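Local coordinates for protein extracellular ligand-binding receptor (PDB 4ZPJ) that probably serves as the substrate-binding component of an ABC transporter, catching a small solute outside the membrane between two lobes, and also binds zinc ions, at residues 273-276 with 277-281; 76-79 with 80-84; 294-297 with 298-302. One frame throughout, in Å; residues are numbered along the deposited sequence.

Overall arrangement
Along the chain the order is contact 2, contact 1, contact 3. Contact 2 lies within helix 68-84, beside strand 92-100 of the six-stranded mixed sheet. Contact 1 follows helix 261-272 and runs into strand 281-283, an edge of the four-stranded parallel sheet; contact 3 spans the end of helix 293-296 and the loop after it. These two have centres about 13 Å apart and are joined where K276 NZ meets L301 O at 2.8 Å, a probable hydrogen bond. Contact 2 is about 41 Å from contact 1 and about 30 Å from contact 3, between centres. This separation matches the two-lobed periplasmic binding protein fold, with contacts 1 and 3 in the lobe built round the parallel sheet.

Contact 1. Residues 273-276 with 277-281; sequences FGLK and DSIPL
D277, L275 and K276 carry this turn, and L275 O takes two backbone N-H groups at once. I279 N reaches it at 2.8 Å, arriving almost end-on to the carbonyl with a C=O...N angle of 163°. S278 N comes to the same oxygen at 3.0 Å, but from well above the carbonyl plane, so the two donors hold it from different directions. The L275 side chain turns away from the bonds and sends CD2 to I279 CD1, a loose apolar touch at 4.3 Å; E244 and Y270 also pack on this leucine.

D277 closes the other half of the turn. Its N makes a weak hydrogen bond to G274 O at 3.3 Å, and S278 OG, held between its own backbone N and carbonyl carbon (chi1 48°), adds a second weak hydrogen bond to that oxygen at 3.4 Å. K276 leads its side chain out from the turn and runs extended, CG anti to its N (chi1 -179°). That stretch delivers NZ to the carbonyls of A299 and L301, well clear of the D277 carboxylate.

G274, with positive phi, is where the chain first leaves helical geometry after helix 261-272, and K276 still bonds back to the backbone of Y270. The arrangement is the helix-to-strand connection of an alpha/beta lobe: a compact turn takes the chain from helix 261-272 to strand 281-283 of the parallel sheet, as in periplasmic binding proteins.

Contact 2. Residues 76-79 with 80-84; sequences RGLT and LALDQ
L78 and L82, one helical turn apart, lie side by side and point the same way, with CD1 of each meeting at 3.4 Å. For two methyl carbons that is a tight fit. Their first torsions differ: L78 holds CG anti to its backbone N (chi1 -169°), whereas L82 holds CG anti to its carbonyl carbon (chi1 -66°). The latter leans L82 back toward the preceding turn, and the second torsion of L78 (-63°) turns CD1 to meet it; L82 CG also settles against L78 O at 3.5 Å, so the leucine shields the carbonyl to which its own N is bonded.

The backbone bonds are the regular i to i+4 set. L80 N binds R76 O at 3.2 Å, A81 N binds G77 O, L82 N binds L78 O, and D83 N binds T79 O at 2.9 Å. All four are fairly straight at the hydrogen, and each donor sits somewhat out of its carbonyl plane. The run is unbroken through G77, whose phi and psi are fully helical.

Among the polar side chains, T79 turns its hydroxyl back to L75 O, one turn earlier in the same helix. D83 CG lies 3.3 Å from T79 O, while OD2 makes a salt bridge to R328. R76 leads its guanidinium group away from this turn, where NE forms a salt bridge with D338; its side chain also touches H329, a zinc-binding residue, and lies about 4 Å from a bound zinc ion.

Helix 68-84 packs between strand 92-100 and helix 316-328, the helix-on-sheet packing of an alpha/beta lobe: L82 and T79 rest on L96 of the strand, in the mixed sheet, while R76, L80 and Q84 meet F325, F321 and A324 of the helix.

Contact 3. Residues 294-297 with 298-302; sequences PEIG and DAALG
I296 CG2 is pressed against A300, with its methyl carbon 3.3 Å from A300 CB, tighter than an ordinary carbon contact, and equally near A300 N. The same methyl meets A299 CB at 3.8 Å, so a single branch of the isoleucine touches both alanines. Its position follows from the first torsion: CG1 stands anti to the carbonyl carbon (chi1 -60°), which puts CG2 beside that carbon and over the residues that come next.

Two backbone bonds hold the alanines there. A299 N gives its hydrogen to I296 O at 3.3 Å, long but practically straight at the hydrogen (177°). A300 N binds G297 O at 3.2 Å and is more bent. In each case the donor stands well above the carbonyl plane rather than within it, and each bond spans three residues. A third bond of the same span, from L301 N to D298 O, follows directly.

Here helix 293-296 ends: G297 is the first residue to leave helical angles and takes positive phi at the bend. In the periplasmic binding protein fold to which this chain belongs, the successive i to i+3 turns carry it from the end of that helix toward strand 304-307 of the antiparallel sheet.

Further out, I296 packs on I264 and L267 of helix 261-272, and A299 lies against Q271 of that helix. D298 holds CG anti to its backbone N (chi1 175°), and OD2 is hydrogen-bonded to NE2 of Q271. On the strand side A300 rests on V399 and L301 on Q401, both of strand 390-401, while G302 shares a backbone hydrogen bond with V399.

Contact 1. Residues 273-276 with 277-281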
ATOM      1  N   PHE A 273       0.470 -27.783  -7.439  1.00 48.11           N
ATOM      2  CA  PHE A 273       1.019 -28.207  -8.740  1.00 51.72           C
ATOM      3  C   PHE A 273       2.470 -28.657  -8.571  1.00 50.87           C
ATOM      4  O   PHE A 273       3.007 -29.329  -9.433  1.00 49.44           O
ATOM      5  CB  PHE A 273       0.939 -27.019  -9.683  1.00 54.99           C
ATOM      6  CG  PHE A 273       0.943 -27.347 -11.138  1.00 61.26           C
ATOM      7  CD1 PHE A 273      -0.177 -27.884 -11.744  1.00 64.62           C
ATOM      8  CD2 PHE A 273       2.035 -26.987 -11.940  1.00 64.53           C
ATOM      9  CE1 PHE A 273      -0.175 -28.148 -13.103  1.00 68.01           C
ATOM     10  CE2 PHE A 273       2.041 -27.239 -13.298  1.00 66.63           C
ATOM     11  CZ  PHE A 273       0.932 -27.821 -13.885  1.00 68.92           C
ATOM     12  N   GLY A 274       3.115 -28.320  -7.452  1.00 47.87           N
ATOM     13  CA  GLY A 274       4.404 -28.945  -7.176  1.00 49.87           C
ATOM     14  C   GLY A 274       5.574 -27.977  -7.288  1.00 50.48           C
ATOM     15  O   GLY A 274       6.705 -28.318  -6.927  1.00 49.50           O
ATOM     16  N   LEU A 275       5.289 -26.761  -7.744  1.00 48.47           N
ATOM     17  CA  LEU A 275       6.336 -25.763  -7.918  1.00 48.55           C
ATOM     18  C   LEU A 275       6.878 -25.264  -6.603  1.00 47.24           C
ATOM     19  O   LEU A 275       8.019 -24.933  -6.511  1.00 49.88           O
ATOM     20  CB  LEU A 275       5.876 -24.585  -8.781  1.00 46.54           C
ATOM     21  CG  LEU A 275       5.385 -24.966 -10.174  1.00 51.04           C
ATOM     22  CD1 LEU A 275       5.529 -23.777 -11.118  1.00 52.50           C
ATOM     23  CD2 LEU A 275       6.141 -26.150 -10.775  1.00 53.89           C
ATOM     24  N   LYS A 276       6.088 -25.217  -5.573  1.00 49.95           N
ATOM     25  CA  LYS A 276       6.637 -24.754  -4.310  1.00 49.78           C
ATOM     26  C   LYS A 276       7.793 -25.650  -3.846  1.00 55.03           C
ATOM     27  O   LYS A 276       8.809 -25.164  -3.336  1.00 52.14           O
ATOM     28  CB  LYS A 276       5.536 -24.677  -3.280  1.00 49.89           C
ATOM     29  CG  LYS A 276       6.080 -24.196  -2.000  1.00 50.29           C
ATOM     30  CD  LYS A 276       5.055 -23.833  -0.998  1.00 51.03           C
ATOM     31  CE  LYS A 276       5.781 -22.991   0.060  1.00 51.73           C
ATOM     32  NZ  LYS A 276       5.046 -23.172   1.308  1.00 53.28           N
ATOM     33  N   ASP A 277       7.666 -26.955  -4.081  1.00 57.10           N
ATOM     34  CA  ASP A 277       8.694 -27.899  -3.699  1.00 63.02           C
ATOM     35  C   ASP A 277       9.999 -27.684  -4.468  1.00 63.29           C
ATOM     36  O   ASP A 277      11.038 -28.140  -4.005  1.00 63.06           O
ATOM     37  CB  ASP A 277       8.230 -29.376  -3.867  1.00 67.64           C
ATOM     38  CG  ASP A 277       7.273 -29.856  -2.735  1.00 76.66           C
ATOM     39  OD1 ASP A 277       6.742 -29.015  -1.966  1.00 80.85           O
ATOM     40  OD2 ASP A 277       7.039 -31.093  -2.616  1.00 87.78           O
ATOM     41  N   SER A 278       9.957 -27.020  -5.630  1.00 60.82           N
ATOM     42  CA  SER A 278      11.129 -26.996  -6.519  1.00 60.82           C
ATOM     43  C   SER A 278      11.639 -25.631  -6.956  1.00 58.09           C
ATOM     44  O   SER A 278      12.799 -25.523  -7.282  1.00 59.48           O
ATOM     45  CB  SER A 278      10.898 -27.875  -7.771  1.00 60.77           C
ATOM     46  OG  SER A 278       9.648 -27.607  -8.366  1.00 62.99           O
ATOM     47  N   ILE A 279      10.790 -24.611  -6.985  1.00 55.10           N
ATOM     48  CA  ILE A 279      11.171 -23.289  -7.467  1.00 50.60           C
ATOM     49  C   ILE A 279      10.857 -22.206  -6.422  1.00 46.43           C
ATOM     50  O   ILE A 279       9.692 -21.931  -6.135  1.00 44.21           O
ATOM     51  CB  ILE A 279      10.440 -22.988  -8.776  1.00 53.30           C
ATOM     52  CG1 ILE A 279      10.906 -23.943  -9.863  1.00 56.97           C
ATOM     53  CG2 ILE A 279      10.715 -21.590  -9.253  1.00 52.90           C
ATOM     54  CD1 ILE A 279       9.906 -24.037 -11.001  1.00 61.30           C
ATOM     55  N   PRO A 280      11.901 -21.592  -5.852  1.00 43.32           N
ATOM     56  CA  PRO A 280      11.642 -20.554  -4.842  1.00 43.35           C
ATOM     57  C   PRO A 280      10.781 -19.446  -5.369  1.00 39.11           C
ATOM     58  O   PRO A 280      10.939 -19.012  -6.498  1.00 39.84           O
ATOM     59  CB  PRO A 280      13.051 -20.022  -4.489  1.00 43.14           C
ATOM     60  CG  PRO A 280      13.971 -21.193  -4.820  1.00 44.95           C
ATOM     61  CD  PRO A 280      13.345 -21.853  -6.029  1.00 45.61           C
ATOM     62  N   LEU A 281       9.892 -18.971  -4.525  1.00 39.00           N
ATOM     63  CA  LEU A 281       8.931 -17.969  -4.926  1.00 39.30           C
ATOM     64  C   LEU A 281       8.972 -16.833  -3.925  1.00 39.79           C
ATOM     65  O   LEU A 281       8.969 -17.085  -2.712  1.00 38.28           O
ATOM     66  CB  LEU A 281       7.552 -18.592  -4.940  1.00 39.56           C
ATOM     67  CG  LEU A 281       6.377 -17.639  -5.029  1.00 39.72           C
ATOM     68  CD1 LEU A 281       6.380 -16.918  -6.351  1.00 40.58           C
ATOM     69  CD2 LEU A 281       5.105 -18.434  -4.862  1.00 40.88           C
TER

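Contact 2. Residues 76-79 with 80-84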
ATOM      1  N   ARG A  76     -11.170   2.533   8.252  1.00 37.93           N
ATOM      2  CA  ARG A  76     -10.852   2.100   9.628  1.00 38.29           C
ATOM      3  C   ARG A  76      -9.543   2.645  10.168  1.00 39.90           C
ATOM      4  O   ARG A  76      -9.469   3.069  11.319  1.00 41.50           O
ATOM      5  CB  ARG A  76     -10.780   0.588   9.712  1.00 39.00           C
ATOM      6  CG  ARG A  76     -12.121  -0.102   9.502  1.00 40.34           C
ATOM      7  CD  ARG A  76     -12.004  -1.609   9.698  1.00 40.34           C
ATOM      8  NE  ARG A  76     -11.056  -2.263   8.812  1.00 38.40           N
ATOM      9  CZ  ARG A  76     -11.384  -3.022   7.748  1.00 41.28           C
ATOM     10  NH1 ARG A  76     -12.667  -3.231   7.377  1.00 42.24           N
ATOM     11  NH2 ARG A  76     -10.420  -3.581   7.026  1.00 38.43           N
ATOM     12  N   GLY A  77      -8.480   2.612   9.378  1.00 42.24           N
ATOM     13  CA  GLY A  77      -7.177   3.143   9.867  1.00 40.51           C
ATOM     14  C   GLY A  77      -7.247   4.645  10.159  1.00 38.45           C
ATOM     15  O   GLY A  77      -6.765   5.145  11.166  1.00 36.50           O
ATOM     16  N   LEU A  78      -7.849   5.350   9.232  1.00 37.21           N
ATOM     17  CA  LEU A  78      -7.967   6.792   9.274  1.00 37.98           C
ATOM     18  C   LEU A  78      -8.750   7.267  10.488  1.00 36.90           C
ATOM     19  O   LEU A  78      -8.283   8.177  11.176  1.00 37.19           O
ATOM     20  CB  LEU A  78      -8.617   7.187   7.972  1.00 41.68           C
ATOM     21  CG  LEU A  78      -8.779   8.548   7.367  1.00 48.70           C
ATOM     22  CD1 LEU A  78      -9.648   9.382   8.275  1.00 54.09           C
ATOM     23  CD2 LEU A  78      -7.452   9.196   7.001  1.00 50.21           C
ATOM     24  N   THR A  79      -9.905   6.653  10.789  1.00 36.59           N
ATOM     25  CA  THR A  79     -10.699   7.102  11.910  1.00 40.47           C
ATOM     26  C   THR A  79     -10.083   6.726  13.238  1.00 40.23           C
ATOM     27  O   THR A  79     -10.168   7.485  14.171  1.00 48.15           O
ATOM     28  CB  THR A  79     -12.166   6.611  11.867  1.00 40.57           C
ATOM     29  OG1 THR A  79     -12.208   5.201  11.624  1.00 41.13           O
ATOM     30  CG2 THR A  79     -12.858   7.292  10.759  1.00 40.14           C
ATOM     31  N   LEU A  80      -9.493   5.550  13.318  1.00 38.58           N
ATOM     32  CA  LEU A  80      -8.724   5.190  14.481  1.00 42.55           C
ATOM     33  C   LEU A  80      -7.655   6.244  14.827  1.00 40.02           C
ATOM     34  O   LEU A  80      -7.544   6.606  15.984  1.00 40.06           O
ATOM     35  CB  LEU A  80      -8.074   3.825  14.268  1.00 42.83           C
ATOM     36  CG  LEU A  80      -7.292   3.399  15.484  1.00 45.33           C
ATOM     37  CD1 LEU A  80      -8.250   3.193  16.638  1.00 51.84           C
ATOM     38  CD2 LEU A  80      -6.509   2.131  15.244  1.00 44.61           C
ATOM     39  N   ALA A  81      -6.926   6.767  13.831  1.00 38.10           N
ATOM     40  CA  ALA A  81      -5.881   7.800  14.091  1.00 39.27           C
ATOM     41  C   ALA A  81      -6.469   9.086  14.483  1.00 41.16           C
ATOM     42  O   ALA A  81      -5.959   9.716  15.386  1.00 41.09           O
ATOM     43  CB  ALA A  81      -5.024   8.061  12.894  1.00 39.23           C
ATOM     44  N   LEU A  82      -7.555   9.495  13.827  1.00 41.19           N
ATOM     45  CA  LEU A  82      -8.129  10.757  14.197  1.00 42.32           C
ATOM     46  C   LEU A  82      -8.761  10.710  15.596  1.00 42.54           C
ATOM     47  O   LEU A  82      -8.678  11.675  16.355  1.00 43.88           O
ATOM     48  CB  LEU A  82      -9.115  11.267  13.138  1.00 44.80           C
ATOM     49  CG  LEU A  82      -8.358  11.580  11.837  1.00 47.48           C
ATOM     50  CD1 LEU A  82      -9.284  11.799  10.657  1.00 48.44           C
ATOM     51  CD2 LEU A  82      -7.432  12.767  12.004  1.00 48.50           C
ATOM     52  N   ASP A  83      -9.353   9.594  15.960  1.00 41.84           N
ATOM     53  CA  ASP A  83      -9.857   9.435  17.315  1.00 45.21           C
ATOM     54  C   ASP A  83      -8.771   9.429  18.392  1.00 47.19           C
ATOM     55  O   ASP A  83      -8.973   9.991  19.446  1.00 45.12           O
ATOM     56  CB  ASP A  83     -10.732   8.170  17.425  1.00 49.09           C
ATOM     57  CG  ASP A  83     -12.060   8.335  16.725  1.00 51.03           C
ATOM     58  OD1 ASP A  83     -12.301   9.493  16.353  1.00 53.80           O
ATOM     59  OD2 ASP A  83     -12.885   7.377  16.585  1.00 51.62           O
ATOM     60  N   GLN A  84      -7.606   8.829  18.136  1.00 49.00           N
ATOM     61  CA  GLN A  84      -6.537   8.869  19.160  1.00 49.38           C
ATOM     62  C   GLN A  84      -6.082  10.280  19.430  1.00 51.39           C
ATOM     63  O   GLN A  84      -5.683  10.595  20.544  1.00 49.03           O
ATOM     64  CB  GLN A  84      -5.327   8.075  18.753  1.00 47.41           C
ATOM     65  CG  GLN A  84      -5.627   6.636  18.665  1.00 50.45           C
ATOM     66  CD  GLN A  84      -4.415   5.843  18.302  1.00 53.15           C
ATOM     67  OE1 GLN A  84      -4.238   4.782  18.856  1.00 58.78           O
ATOM     68  NE2 GLN A  84      -3.541   6.371  17.418  1.00 52.37           N
TER

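Contact 3. Residues 294-297 with 298-302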
ATOM      1  N   PRO A 294      -5.102 -16.429   6.186  1.00 45.67           N
ATOM      2  CA  PRO A 294      -5.747 -17.710   6.560  1.00 44.98           C
ATOM      3  C   PRO A 294      -6.172 -18.685   5.415  1.00 50.73           C
ATOM      4  O   PRO A 294      -6.271 -19.885   5.635  1.00 54.50           O
ATOM      5  CB  PRO A 294      -6.968 -17.261   7.345  1.00 42.79           C
ATOM      6  CG  PRO A 294      -6.644 -15.887   7.819  1.00 40.60           C
ATOM      7  CD  PRO A 294      -5.802 -15.264   6.741  1.00 41.55           C
ATOM      8  N   GLU A 295      -6.445 -18.182   4.222  1.00 51.95           N
ATOM      9  CA  GLU A 295      -6.962 -18.997   3.134  1.00 53.48           C
ATOM     10  C   GLU A 295      -5.816 -19.482   2.233  1.00 52.57           C
ATOM     11  O   GLU A 295      -5.950 -20.429   1.505  1.00 54.70           O
ATOM     12  CB  GLU A 295      -7.956 -18.189   2.329  1.00 58.65           C
ATOM     13  CG  GLU A 295      -8.734 -17.202   3.209  1.00 70.03           C
ATOM     14  CD  GLU A 295     -10.049 -16.786   2.614  1.00 75.35           C
ATOM     15  OE1 GLU A 295     -10.375 -15.571   2.674  1.00 87.00           O
ATOM     16  OE2 GLU A 295     -10.736 -17.681   2.084  1.00 76.73           O
ATOM     17  N   ILE A 296      -4.694 -18.808   2.276  1.00 53.05           N
ATOM     18  CA  ILE A 296      -3.506 -19.335   1.681  1.00 58.01           C
ATOM     19  C   ILE A 296      -3.028 -20.430   2.619  1.00 61.34           C
ATOM     20  O   ILE A 296      -2.955 -21.637   2.269  1.00 52.18           O
ATOM     21  CB  ILE A 296      -2.384 -18.302   1.669  1.00 56.06           C
ATOM     22  CG1 ILE A 296      -2.761 -17.044   0.892  1.00 56.25           C
ATOM     23  CG2 ILE A 296      -1.090 -18.941   1.210  1.00 59.27           C
ATOM     24  CD1 ILE A 296      -3.074 -17.315  -0.521  1.00 63.35           C
ATOM     25  N   GLY A 297      -2.673 -19.924   3.798  1.00 65.30           N
ATOM     26  CA  GLY A 297      -2.064 -20.640   4.888  1.00 64.07           C
ATOM     27  C   GLY A 297      -0.813 -21.378   4.523  1.00 55.23           C
ATOM     28  O   GLY A 297       0.291 -20.852   4.426  1.00 52.79           O
ATOM     29  N   ASP A 298      -1.038 -22.647   4.366  1.00 51.90           N
ATOM     30  CA  ASP A 298      -0.014 -23.589   4.213  1.00 54.60           C
ATOM     31  C   ASP A 298       0.766 -23.305   2.902  1.00 49.68           C
ATOM     32  O   ASP A 298       1.972 -23.524   2.830  1.00 49.70           O
ATOM     33  CB  ASP A 298      -0.725 -24.948   4.274  1.00 61.78           C
ATOM     34  CG  ASP A 298       0.174 -26.082   4.019  1.00 67.31           C
ATOM     35  OD1 ASP A 298       1.259 -26.166   4.638  1.00 70.29           O
ATOM     36  OD2 ASP A 298      -0.237 -26.886   3.168  1.00 80.12           O
ATOM     37  N   ALA A 299       0.113 -22.725   1.906  1.00 45.12           N
ATOM     38  CA  ALA A 299       0.752 -22.547   0.595  1.00 45.64           C
ATOM     39  C   ALA A 299       1.828 -21.494   0.651  1.00 42.32           C
ATOM     40  O   ALA A 299       2.800 -21.577  -0.029  1.00 43.54           O
ATOM     41  CB  ALA A 299      -0.275 -22.264  -0.497  1.00 45.69           C
ATOM     42  N   ALA A 300       1.724 -20.550   1.551  1.00 43.55           N
ATOM     43  CA  ALA A 300       2.742 -19.522   1.625  1.00 40.99           C
ATOM     44  C   ALA A 300       3.753 -19.764   2.741  1.00 41.17           C
ATOM     45  O   ALA A 300       4.597 -18.949   2.946  1.00 40.44           O
ATOM     46  CB  ALA A 300       2.094 -18.169   1.795  1.00 42.82           C
ATOM     47  N   LEU A 301       3.707 -20.890   3.437  1.00 42.63           N
ATOM     48  CA  LEU A 301       4.637 -21.096   4.557  1.00 40.84           C
ATOM     49  C   LEU A 301       6.093 -21.050   4.142  1.00 39.86           C
ATOM     50  O   LEU A 301       6.487 -21.762   3.216  1.00 38.42           O
ATOM     51  CB  LEU A 301       4.324 -22.403   5.237  1.00 45.13           C
ATOM     52  CG  LEU A 301       4.797 -22.773   6.634  1.00 50.45           C
ATOM     53  CD1 LEU A 301       4.398 -21.749   7.686  1.00 51.20           C
ATOM     54  CD2 LEU A 301       4.209 -24.146   7.003  1.00 53.33           C
ATOM     55  N   GLY A 302       6.901 -20.207   4.812  1.00 35.77           N
ATOM     56  CA  GLY A 302       8.327 -20.094   4.476  1.00 36.12           C
ATOM     57  C   GLY A 302       8.712 -19.104   3.373  1.00 35.86           C
ATOM     58  O   GLY A 302       9.868 -18.803   3.198  1.00 37.45           O
TER